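Pyruvate kinase (Cryptosporidium parvum, PDB 4DRS) probably catalyses the last step of glycolysis, transferring phosphate from phosphoenolpyruvate to ADP to give pyruvate and ATP. Local coordinates at residues A[164-176]-A[188-202]. Sequence-based numbering, arbitrary orientation.
Sequences STVLIADGSLSTQ and KVLNSVTIGERKNMN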
ATOM      1  N   SER A 164     -47.161  22.733  21.708  1.00 73.29           N
ATOM      2  CA  SER A 164     -46.519  21.626  20.983  1.00 72.35           C
ATOM      3  C   SER A 164     -47.006  21.547  19.539  1.00 71.97           C
ATOM      4  O   SER A 164     -48.145  21.916  19.236  1.00 71.84           O
ATOM      5  CB  SER A 164     -46.771  20.284  21.680  1.00 69.90           C
ATOM      6  OG  SER A 164     -46.175  20.240  22.965  1.00 70.47           O
ATOM      7  N   THR A 165     -46.137  21.065  18.656  1.00 72.34           N
ATOM      8  CA  THR A 165     -46.480  20.903  17.245  1.00 75.22           C
ATOM      9  C   THR A 165     -46.823  19.448  16.916  1.00 72.51           C
ATOM     10  O   THR A 165     -46.113  18.525  17.321  1.00 70.27           O
ATOM     11  CB  THR A 165     -45.359  21.413  16.310  1.00 77.91           C
ATOM     12  OG1 THR A 165     -44.136  20.722  16.598  1.00 78.81           O
ATOM     13  CG2 THR A 165     -45.147  22.917  16.490  1.00 80.00           C
ATOM     14  N   VAL A 166     -47.926  19.255  16.196  1.00 72.28           N
ATOM     15  CA  VAL A 166     -48.359  17.928  15.772  1.00 71.64           C
ATOM     16  C   VAL A 166     -48.304  17.860  14.250  1.00 73.78           C
ATOM     17  O   VAL A 166     -48.918  18.681  13.564  1.00 75.91           O
ATOM     18  CB  VAL A 166     -49.786  17.599  16.271  1.00 70.87           C
ATOM     19  CG1 VAL A 166     -50.168  16.170  15.913  1.00 70.16           C
ATOM     20  CG2 VAL A 166     -49.900  17.813  17.775  1.00 70.23           C
ATOM     21  N   LEU A 167     -47.554  16.889  13.730  1.00 74.88           N
ATOM     22  CA  LEU A 167     -47.386  16.723  12.285  1.00 77.18           C
ATOM     23  C   LEU A 167     -48.172  15.532  11.754  1.00 77.21           C
ATOM     24  O   LEU A 167     -48.146  14.452  12.339  1.00 74.71           O
ATOM     25  CB  LEU A 167     -45.904  16.582  11.914  1.00 78.48           C
ATOM     26  CG  LEU A 167     -44.964  17.758  12.209  1.00 81.35           C
ATOM     27  CD1 LEU A 167     -43.533  17.393  11.846  1.00 83.54           C
ATOM     28  CD2 LEU A 167     -45.389  19.030  11.485  1.00 82.39           C
ATOM     29  N   ILE A 168     -48.869  15.739  10.642  1.00 81.24           N
ATOM     30  CA  ILE A 168     -49.668  14.685  10.023  1.00 83.43           C
ATOM     31  C   ILE A 168     -49.212  14.442   8.583  1.00 88.28           C
ATOM     32  O   ILE A 168     -48.888  15.389   7.862  1.00 91.16           O
ATOM     33  CB  ILE A 168     -51.183  14.994  10.104  1.00 82.10           C
ATOM     34  CG1 ILE A 168     -51.601  15.160  11.571  1.00 80.05           C
ATOM     35  CG2 ILE A 168     -52.002  13.895   9.437  1.00 81.77           C
ATOM     36  CD1 ILE A 168     -53.013  15.662  11.790  1.00 81.29           C
ATOM     37  N   ALA A 169     -49.180  13.165   8.192  1.00 91.17           N
ATOM     38  CA  ALA A 169     -48.746  12.713   6.861  1.00 95.29           C
ATOM     39  C   ALA A 169     -47.296  13.094   6.532  1.00 99.42           C
ATOM     40  O   ALA A 169     -46.985  13.494   5.406  1.00100.25           O
ATOM     41  CB  ALA A 169     -49.708  13.191   5.776  1.00 95.71           C
ATOM     42  N   ASP A 170     -46.422  12.951   7.531  1.00102.90           N
ATOM     43  CA  ASP A 170     -44.990  13.269   7.423  1.00107.01           C
ATOM     44  C   ASP A 170     -44.721  14.690   6.918  1.00109.75           C
ATOM     45  O   ASP A 170     -44.106  14.884   5.865  1.00112.99           O
ATOM     46  CB  ASP A 170     -44.250  12.226   6.569  1.00110.27           C
ATOM     47  CG  ASP A 170     -44.165  10.868   7.245  1.00110.60           C
ATOM     48  OD1 ASP A 170     -43.620  10.784   8.368  1.00109.91           O
ATOM     49  OD2 ASP A 170     -44.632   9.879   6.639  1.00111.13           O
ATOM     50  N   GLY A 171     -45.188  15.674   7.680  1.00109.23           N
ATOM     51  CA  GLY A 171     -44.978  17.082   7.352  1.00112.89           C
ATOM     52  C   GLY A 171     -45.880  17.590   6.244  1.00113.40           C
ATOM     53  O   GLY A 171     -45.410  18.211   5.289  1.00117.81           O
ATOM     54  N   SER A 172     -47.176  17.317   6.373  1.00110.68           N
ATOM     55  CA  SER A 172     -48.174  17.840   5.445  1.00111.38           C
ATOM     56  C   SER A 172     -49.105  18.784   6.191  1.00109.56           C
ATOM     57  O   SER A 172     -49.225  19.955   5.836  1.00113.64           O
ATOM     58  CB  SER A 172     -48.960  16.703   4.790  1.00110.92           C
ATOM     59  OG  SER A 172     -48.091  15.768   4.176  1.00111.83           O
ATOM     60  N   LEU A 173     -49.750  18.269   7.234  1.00105.53           N
ATOM     61  CA  LEU A 173     -50.592  19.081   8.099  1.00103.69           C
ATOM     62  C   LEU A 173     -49.842  19.424   9.385  1.00102.95           C
ATOM     63  O   LEU A 173     -49.723  18.595  10.294  1.00 99.27           O
ATOM     64  CB  LEU A 173     -51.913  18.361   8.397  1.00102.06           C
ATOM     65  CG  LEU A 173     -52.956  19.054   9.279  1.00102.14           C
ATOM     66  CD1 LEU A 173     -53.417  20.373   8.677  1.00106.80           C
ATOM     67  CD2 LEU A 173     -54.135  18.124   9.502  1.00100.38           C
ATOM     68  N   SER A 174     -49.320  20.649   9.434  1.00103.32           N
ATOM     69  CA  SER A 174     -48.610  21.153  10.603  1.00101.06           C
ATOM     70  C   SER A 174     -49.572  21.946  11.477  1.00100.91           C
ATOM     71  O   SER A 174     -50.228  22.878  11.007  1.00102.54           O
ATOM     72  CB  SER A 174     -47.426  22.023  10.177  1.00102.37           C
ATOM     73  OG  SER A 174     -46.655  22.422  11.296  1.00101.84           O
ATOM     74  N   THR A 175     -49.662  21.556  12.745  1.00 99.45           N
ATOM     75  CA  THR A 175     -50.589  22.181  13.687  1.00 99.43           C
ATOM     76  C   THR A 175     -49.892  22.576  14.988  1.00 98.41           C
ATOM     77  O   THR A 175     -48.704  22.303  15.177  1.00 97.88           O
ATOM     78  CB  THR A 175     -51.785  21.259  14.006  1.00 98.40           C
ATOM     79  OG1 THR A 175     -51.306  20.002  14.501  1.00 95.97           O
ATOM     80  CG2 THR A 175     -52.650  21.025  12.770  1.00 99.02           C
ATOM     81  N   GLN A 176     -50.639  23.224  15.878  1.00 97.57           N
ATOM     82  CA  GLN A 176     -50.120  23.638  17.175  1.00 96.05           C
ATOM     83  C   GLN A 176     -51.230  23.569  18.219  1.00 94.44           C
ATOM     84  O   GLN A 176     -52.313  24.123  18.020  1.00 97.66           O
ATOM     85  CB  GLN A 176     -49.546  25.053  17.090  1.00 99.60           C
ATOM     86  CG  GLN A 176     -48.734  25.480  18.303  1.00100.81           C
ATOM     87  CD  GLN A 176     -48.236  26.908  18.196  1.00104.33           C
ATOM     88  OE1 GLN A 176     -48.998  27.827  17.890  1.00106.16           O
ATOM     89  NE2 GLN A 176     -46.948  27.104  18.456  1.00106.14           N
ATOM     90  N   LYS A 188     -54.280  24.329  16.024  1.00105.70           N
ATOM     91  CA  LYS A 188     -54.454  25.415  15.068  1.00111.02           C
ATOM     92  C   LYS A 188     -53.672  25.091  13.799  1.00112.68           C
ATOM     93  O   LYS A 188     -52.439  25.014  13.824  1.00111.56           O
ATOM     94  CB  LYS A 188     -53.982  26.741  15.670  1.00113.97           C
ATOM     95  CG  LYS A 188     -54.348  27.972  14.851  1.00120.54           C
ATOM     96  CD  LYS A 188     -53.758  29.244  15.446  1.00123.99           C
ATOM     97  CE  LYS A 188     -52.259  29.343  15.199  1.00124.63           C
ATOM     98  NZ  LYS A 188     -51.684  30.579  15.799  1.00127.78           N
ATOM     99  N   VAL A 189     -54.403  24.889  12.703  1.00114.79           N
ATOM    100  CA  VAL A 189     -53.806  24.576  11.402  1.00115.55           C
ATOM    101  C   VAL A 189     -52.879  25.710  10.967  1.00118.49           C
ATOM    102  O   VAL A 189     -53.311  26.854  10.808  1.00122.02           O
ATOM    103  CB  VAL A 189     -54.884  24.301  10.327  1.00116.57           C
ATOM    104  CG1 VAL A 189     -54.246  24.054   8.967  1.00117.58           C
ATOM    105  CG2 VAL A 189     -55.743  23.108  10.727  1.00113.90           C
ATOM    106  N   LEU A 190     -51.601  25.381  10.794  1.00117.90           N
ATOM    107  CA  LEU A 190     -50.574  26.378  10.490  1.00122.10           C
ATOM    108  C   LEU A 190     -50.387  26.592   8.990  1.00126.30           C
ATOM    109  O   LEU A 190     -50.170  27.720   8.545  1.00130.90           O
ATOM    110  CB  LEU A 190     -49.237  26.003  11.145  1.00120.28           C
ATOM    111  CG  LEU A 190     -49.203  25.792  12.665  1.00117.55           C
ATOM    112  CD1 LEU A 190     -47.936  25.063  13.085  1.00114.55           C
ATOM    113  CD2 LEU A 190     -49.357  27.100  13.430  1.00119.61           C
ATOM    114  N   ASN A 191     -50.457  25.507   8.219  1.00125.83           N
ATOM    115  CA  ASN A 191     -50.276  25.571   6.767  1.00128.44           C
ATOM    116  C   ASN A 191     -51.322  24.756   6.003  1.00127.16           C
ATOM    117  O   ASN A 191     -51.570  23.590   6.326  1.00122.58           O
ATOM    118  CB  ASN A 191     -48.858  25.141   6.375  1.00129.42           C
ATOM    119  CG  ASN A 191     -47.788  26.067   6.935  1.00132.67           C
ATOM    120  OD1 ASN A 191     -47.529  26.086   8.140  1.00130.63           O
ATOM    121  ND2 ASN A 191     -47.153  26.834   6.055  1.00137.36           N
ATOM    122  N   SER A 192     -51.921  25.384   4.990  1.00130.21           N
ATOM    123  CA  SER A 192     -53.023  24.797   4.221  1.00129.92           C
ATOM    124  C   SER A 192     -52.551  23.713   3.249  1.00129.06           C
ATOM    125  O   SER A 192     -51.886  24.013   2.254  1.00131.67           O
ATOM    126  CB  SER A 192     -53.770  25.889   3.448  1.00134.21           C
ATOM    127  OG  SER A 192     -54.003  27.028   4.256  1.00136.75           O
ATOM    128  N   VAL A 193     -52.906  22.460   3.543  1.00126.40           N
ATOM    129  CA  VAL A 193     -52.522  21.302   2.716  1.00124.90           C
ATOM    130  C   VAL A 193     -53.667  20.273   2.645  1.00121.93           C
ATOM    131  O   VAL A 193     -54.664  20.390   3.362  1.00119.99           O
ATOM    132  CB  VAL A 193     -51.210  20.634   3.223  1.00123.62           C
ATOM    133  CG1 VAL A 193     -50.772  19.495   2.312  1.00123.47           C
ATOM    134  CG2 VAL A 193     -50.076  21.646   3.327  1.00126.31           C
ATOM    135  N   THR A 194     -53.512  19.277   1.770  1.00121.10           N
ATOM    136  CA  THR A 194     -54.499  18.210   1.580  1.00119.10           C
ATOM    137  C   THR A 194     -53.987  16.841   2.060  1.00115.13           C
ATOM    138  O   THR A 194     -52.854  16.453   1.761  1.00115.74           O
ATOM    139  CB  THR A 194     -54.956  18.127   0.103  1.00122.70           C
ATOM    140  OG1 THR A 194     -55.739  16.943  -0.100  1.00121.58           O
ATOM    141  CG2 THR A 194     -53.765  18.121  -0.861  1.00124.34           C
ATOM    142  N   ILE A 195     -54.833  16.122   2.801  1.00111.21           N
ATOM    143  CA  ILE A 195     -54.487  14.800   3.357  1.00107.50           C
ATOM    144  C   ILE A 195     -55.644  13.797   3.276  1.00104.29           C
ATOM    145  O   ILE A 195     -56.809  14.188   3.178  1.00103.78           O
ATOM    146  CB  ILE A 195     -54.011  14.887   4.830  1.00106.45           C
ATOM    147  CG1 ILE A 195     -55.031  15.645   5.694  1.00105.44           C
ATOM    148  CG2 ILE A 195     -52.622  15.511   4.923  1.00107.18           C
ATOM    149  CD1 ILE A 195     -55.054  15.215   7.146  1.00104.50           C
ATOM    150  N   GLY A 196     -55.313  12.507   3.333  1.00102.19           N
ATOM    151  CA  GLY A 196     -56.313  11.438   3.303  1.00101.44           C
ATOM    152  C   GLY A 196     -56.516  10.735   4.636  1.00 99.14           C
ATOM    153  O   GLY A 196     -56.309  11.323   5.701  1.00 99.33           O
ATOM    154  N   GLU A 197     -56.932   9.471   4.567  1.00 98.71           N
ATOM    155  CA  GLU A 197     -57.186   8.649   5.752  1.00 96.54           C
ATOM    156  C   GLU A 197     -55.929   7.885   6.162  1.00 96.20           C
ATOM    157  O   GLU A 197     -54.956   7.832   5.402  1.00 96.26           O
ATOM    158  CB  GLU A 197     -58.320   7.653   5.483  1.00 97.45           C
ATOM    159  CG  GLU A 197     -59.634   8.278   5.034  1.00 99.38           C
ATOM    160  CD  GLU A 197     -60.746   7.261   4.833  1.00100.87           C
ATOM    161  OE1 GLU A 197     -61.928   7.651   4.949  1.00102.46           O
ATOM    162  OE2 GLU A 197     -60.450   6.078   4.561  1.00100.64           O
ATOM    163  N   ARG A 198     -55.959   7.300   7.362  1.00 95.54           N
ATOM    164  CA  ARG A 198     -54.872   6.456   7.879  1.00 95.44           C
ATOM    165  C   ARG A 198     -53.489   7.088   7.724  1.00 93.04           C
ATOM    166  O   ARG A 198     -52.494   6.383   7.542  1.00 92.37           O
ATOM    167  CB  ARG A 198     -54.869   5.090   7.184  1.00100.79           C
ATOM    168  CG  ARG A 198     -55.998   4.144   7.555  1.00105.11           C
ATOM    169  CD  ARG A 198     -55.833   2.863   6.752  1.00110.12           C
ATOM    170  NE  ARG A 198     -56.844   1.852   7.058  1.00115.11           N
ATOM    171  CZ  ARG A 198     -56.720   0.922   8.005  1.00117.08           C
ATOM    172  NH1 ARG A 198     -55.627   0.864   8.763  1.00117.66           N
ATOM    173  NH2 ARG A 198     -57.699   0.047   8.197  1.00119.46           N
ATOM    174  N   LYS A 199     -53.428   8.415   7.781  1.00 90.27           N
ATOM    175  CA  LYS A 199     -52.171   9.119   7.566  1.00 89.85           C
ATOM    176  C   LYS A 199     -51.270   9.086   8.796  1.00 88.11           C
ATOM    177  O   LYS A 199     -51.747   8.970   9.927  1.00 86.90           O
ATOM    178  CB  LYS A 199     -52.422  10.560   7.106  1.00 89.38           C
ATOM    179  CG  LYS A 199     -52.846  10.681   5.650  1.00 91.22           C
ATOM    180  CD  LYS A 199     -51.755  10.197   4.704  1.00 93.22           C
ATOM    181  CE  LYS A 199     -52.194  10.292   3.254  1.00 95.65           C
ATOM    182  NZ  LYS A 199     -51.163   9.737   2.334  1.00 98.17           N
ATOM    183  N   ASN A 200     -49.965   9.176   8.549  1.00 88.12           N
ATOM    184  CA  ASN A 200     -48.946   9.218   9.598  1.00 86.60           C
ATOM    185  C   ASN A 200     -49.142  10.415  10.528  1.00 82.94           C
ATOM    186  O   ASN A 200     -49.711  11.431  10.129  1.00 83.95           O
ATOM    187  CB  ASN A 200     -47.552   9.285   8.969  1.00 91.09           C
ATOM    188  CG  ASN A 200     -47.399   8.350   7.781  1.00 95.72           C
ATOM    189  OD1 ASN A 200     -47.277   7.135   7.946  1.00 97.41           O
ATOM    190  ND2 ASN A 200     -47.401   8.914   6.577  1.00 96.85           N
ATOM    191  N   MET A 201     -48.678  10.285  11.767  1.00 78.13           N
ATOM    192  CA  MET A 201     -48.708  11.394  12.715  1.00 75.85           C
ATOM    193  C   MET A 201     -47.406  11.446  13.504  1.00 74.59           C
ATOM    194  O   MET A 201     -46.844  10.409  13.855  1.00 74.74           O
ATOM    195  CB  MET A 201     -49.910  11.286  13.656  1.00 74.88           C
ATOM    196  CG  MET A 201     -50.505  12.631  14.047  1.00 75.44           C
ATOM    197  SD  MET A 201     -52.073  12.525  14.937  1.00 76.70           S
ATOM    198  CE  MET A 201     -51.499  12.649  16.630  1.00 74.00           C
ATOM    199  N   ASN A 202     -46.927  12.658  13.768  1.00 74.33           N
ATOM    200  CA  ASN A 202     -45.652  12.858  14.451  1.00 74.65           C
ATOM    201  C   ASN A 202     -45.749  13.892  15.563  1.00 74.24           C
ATOM    202  O   ASN A 202     -46.463  14.890  15.435  1.00 74.24           O
ATOM    203  CB  ASN A 202     -44.580  13.291  13.455  1.00 77.93           C
ATOM    204  CG  ASN A 202     -44.375  12.286  12.338  1.00 80.82           C
ATOM    205  OD1 ASN A 202     -43.824  11.205  12.551  1.00 80.90           O
ATOM    206  ND2 ASN A 202     -44.812  12.645  11.131  1.00 81.28           N
TER
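Leu167 O receives Asn202 N in a short hydrogen bond of 2.6 Å, and Met201 CA adds a CH···O contact to the same oxygen at 3.1 Å. Leu167 N answers with a bond to Asn202 O, a reciprocal pair that sets 201-202 antiparallel to 165-168; within this chain it is the outermost strand of the sheet. One step further, Ala169 N donates to Asn200 O at 2.7 Å. Pairing of this kind fixes side chains as well as backbones. In the neighbouring non-hydrogen-bonded pair, Ile168 and Met201 lie side by side, with CG1 and CG 3.7 Å apart, while the methionine CE reaches Val166 CG1.

Along the other edge of the hairpin, Ser174 O takes Leu190 N at 2.9 Å, and Leu190 CD1 lies against Ser174 OG. Between the two paired regions the chain arches over apolar groups. Ile195 forks: CG2 meets Ala169 CB (3.8 Å) and Ser172 CB, whereas CD1 crosses to Ile168 CG2 and Leu173 CD2. With CG anti to its backbone N (chi1 -179°), Leu173 also directs CD1 onto Val189 CG1 (3.8 Å).

Ile168 O accepts from both Ser172 N and Leu173 N, the mark of a classic beta bulge. Asn200 touches Arg116, which binds ADP in a structure of this protein, though none is bound to this chain. The whole belongs to the small beta-rich B domain inserted after the third strand of the pyruvate kinase TIM barrel.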